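PDB 6EU8: putative heme binding protein from Tannerella forsythia, which probably binds heme, as a member of the HmuY-like family of proteins, and is seen here in its heme-free form. Local coordinates for residues A85-E90 and N137-T142. Sequence-based numbering, arbitrary orientation.
Sequences AIATKE and NPVLKT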
# COMPACT_ATOMS: atom_id res chain seq x y z
N ALA A 85 -2.92 -4.32 -11.12
CA ALA A 85 -1.50 -4.01 -11.33
C ALA A 85 -0.69 -5.13 -12.00
O ALA A 85 -1.05 -6.30 -11.90
CB ALA A 85 -0.86 -3.70 -9.96
N ILE A 86 0.38 -4.71 -12.68
CA ILE A 86 1.49 -5.57 -13.15
C ILE A 86 2.84 -5.00 -12.75
O ILE A 86 2.99 -3.80 -12.54
CB ILE A 86 1.56 -5.76 -14.70
CG1 ILE A 86 1.76 -4.42 -15.44
CG2 ILE A 86 0.33 -6.46 -15.19
CD1 ILE A 86 1.97 -4.57 -16.93
N ALA A 87 3.82 -5.90 -12.62
CA ALA A 87 5.23 -5.53 -12.55
C ALA A 87 5.84 -5.73 -13.93
O ALA A 87 5.90 -6.86 -14.41
CB ALA A 87 5.98 -6.36 -11.53
N THR A 88 6.28 -4.63 -14.51
CA THR A 88 6.99 -4.69 -15.79
C THR A 88 8.43 -5.13 -15.56
O THR A 88 8.94 -5.11 -14.43
CB THR A 88 7.02 -3.34 -16.54
OG1 THR A 88 7.98 -2.43 -16.00
CG2 THR A 88 5.64 -2.66 -16.62
N LYS A 89 9.09 -5.50 -16.65
CA LYS A 89 10.53 -5.77 -16.66
C LYS A 89 11.40 -4.54 -16.76
O LYS A 89 12.63 -4.65 -16.70
CB LYS A 89 10.88 -6.73 -17.81
CG LYS A 89 10.87 -6.10 -19.20
CD LYS A 89 11.32 -7.12 -20.26
CE LYS A 89 11.04 -6.63 -21.68
NZ LYS A 89 11.85 -5.45 -22.13
N GLU A 90 10.80 -3.36 -16.93
CA GLU A 90 11.54 -2.13 -17.15
C GLU A 90 11.96 -1.47 -15.84
O GLU A 90 11.30 -1.66 -14.80
CB GLU A 90 10.72 -1.13 -18.00
CG GLU A 90 10.16 -1.69 -19.32
CD GLU A 90 11.22 -2.23 -20.29
OE1 GLU A 90 12.39 -1.79 -20.23
OE2 GLU A 90 10.87 -3.12 -21.10
N ASN A 137 -2.80 -5.73 -2.53
CA ASN A 137 -2.52 -6.13 -3.92
C ASN A 137 -1.32 -7.06 -3.96
O ASN A 137 -0.23 -6.69 -3.48
CB ASN A 137 -2.28 -4.92 -4.80
CG ASN A 137 -2.26 -5.30 -6.27
OD1 ASN A 137 -1.25 -5.71 -6.81
ND2 ASN A 137 -3.44 -5.26 -6.88
N PRO A 138 -1.48 -8.29 -4.52
CA PRO A 138 -0.39 -9.28 -4.48
C PRO A 138 0.78 -8.99 -5.44
O PRO A 138 1.86 -9.54 -5.24
CB PRO A 138 -1.11 -10.58 -4.87
CG PRO A 138 -2.22 -10.13 -5.73
CD PRO A 138 -2.68 -8.84 -5.17
N VAL A 139 0.55 -8.16 -6.47
CA VAL A 139 1.62 -7.69 -7.35
C VAL A 139 2.41 -6.55 -6.67
O VAL A 139 3.63 -6.61 -6.54
CB VAL A 139 1.09 -7.28 -8.77
CG1 VAL A 139 2.16 -6.53 -9.58
CG2 VAL A 139 0.60 -8.53 -9.52
N LEU A 140 1.71 -5.53 -6.17
CA LEU A 140 2.40 -4.41 -5.55
C LEU A 140 3.18 -4.82 -4.31
O LEU A 140 4.16 -4.19 -4.00
CB LEU A 140 1.45 -3.25 -5.28
CG LEU A 140 0.83 -2.62 -6.55
CD1 LEU A 140 -0.30 -1.67 -6.19
CD2 LEU A 140 1.90 -1.95 -7.39
N LYS A 141 2.77 -5.91 -3.65
CA LYS A 141 3.50 -6.41 -2.44
C LYS A 141 4.95 -6.73 -2.77
O LYS A 141 5.84 -6.59 -1.90
CB LYS A 141 2.81 -7.67 -1.92
CG LYS A 141 3.30 -8.22 -0.57
CD LYS A 141 2.69 -9.59 -0.29
CE LYS A 141 3.44 -10.36 0.78
NZ LYS A 141 2.95 -10.01 2.13
N THR A 142 5.21 -7.11 -4.01
CA THR A 142 6.58 -7.43 -4.44
C THR A 142 7.54 -6.25 -4.57
O THR A 142 8.72 -6.46 -4.91
CB THR A 142 6.59 -8.26 -5.73
OG1 THR A 142 6.27 -7.44 -6.87
CG2 THR A 142 5.66 -9.46 -5.63
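One face of the Ile-86/Ala-87 peptide plane is covered by Val-139, whose CG1 stands above it, 3.6 Å from Ile-86 C and 3.5 Å from Ala-87 N. The second flat group is the carboxamide of Asn-137: Ala-85 CB approaches OD1 obliquely from one face at 3.8 Å, while the amide's edges are taken by hydrogen bonds. Its OD1 organises an Asx motif at the start of the turn 137-142, accepting from Leu-140 N (3.0 Å) through a lone pair in the plane of the amide, in a nearly straight bond (166°); a second, weak bond comes from Val-139 N. At the other end ND2 donates to Asp-107 OD1 and Lys-105 O, tying the turn to the strand that pairs with 84-87.

The turn follows strand 127-136 of the large antiparallel sheet of this HmuY-family protein and packs against strand 84-87, which runs between strands 105-111 and 160-163. No hydrogen bond joins the two segments; methyl groups meet one another and the flat faces and oxygens of polar groups. With CG1 of Val-139 anti to the backbone N (chi1 168°), one methyl reaches the 86-87 peptide and the other, CG2, lies beside Ala-85 O. Further in, Ala-85 CB meets Leu-140 CG at 4.0 Å, and the leucine side chain continues inward to Ile-78 and Phe-160. Toward the more exposed end, Ala-87 CB also faces Val-139 CG1. Within the turn, Val-139 O is gripped by two donors of one residue: Thr-142 N, and Thr-142 OG1 at 2.8 Å, which meets the carbonyl almost head-on at 161°.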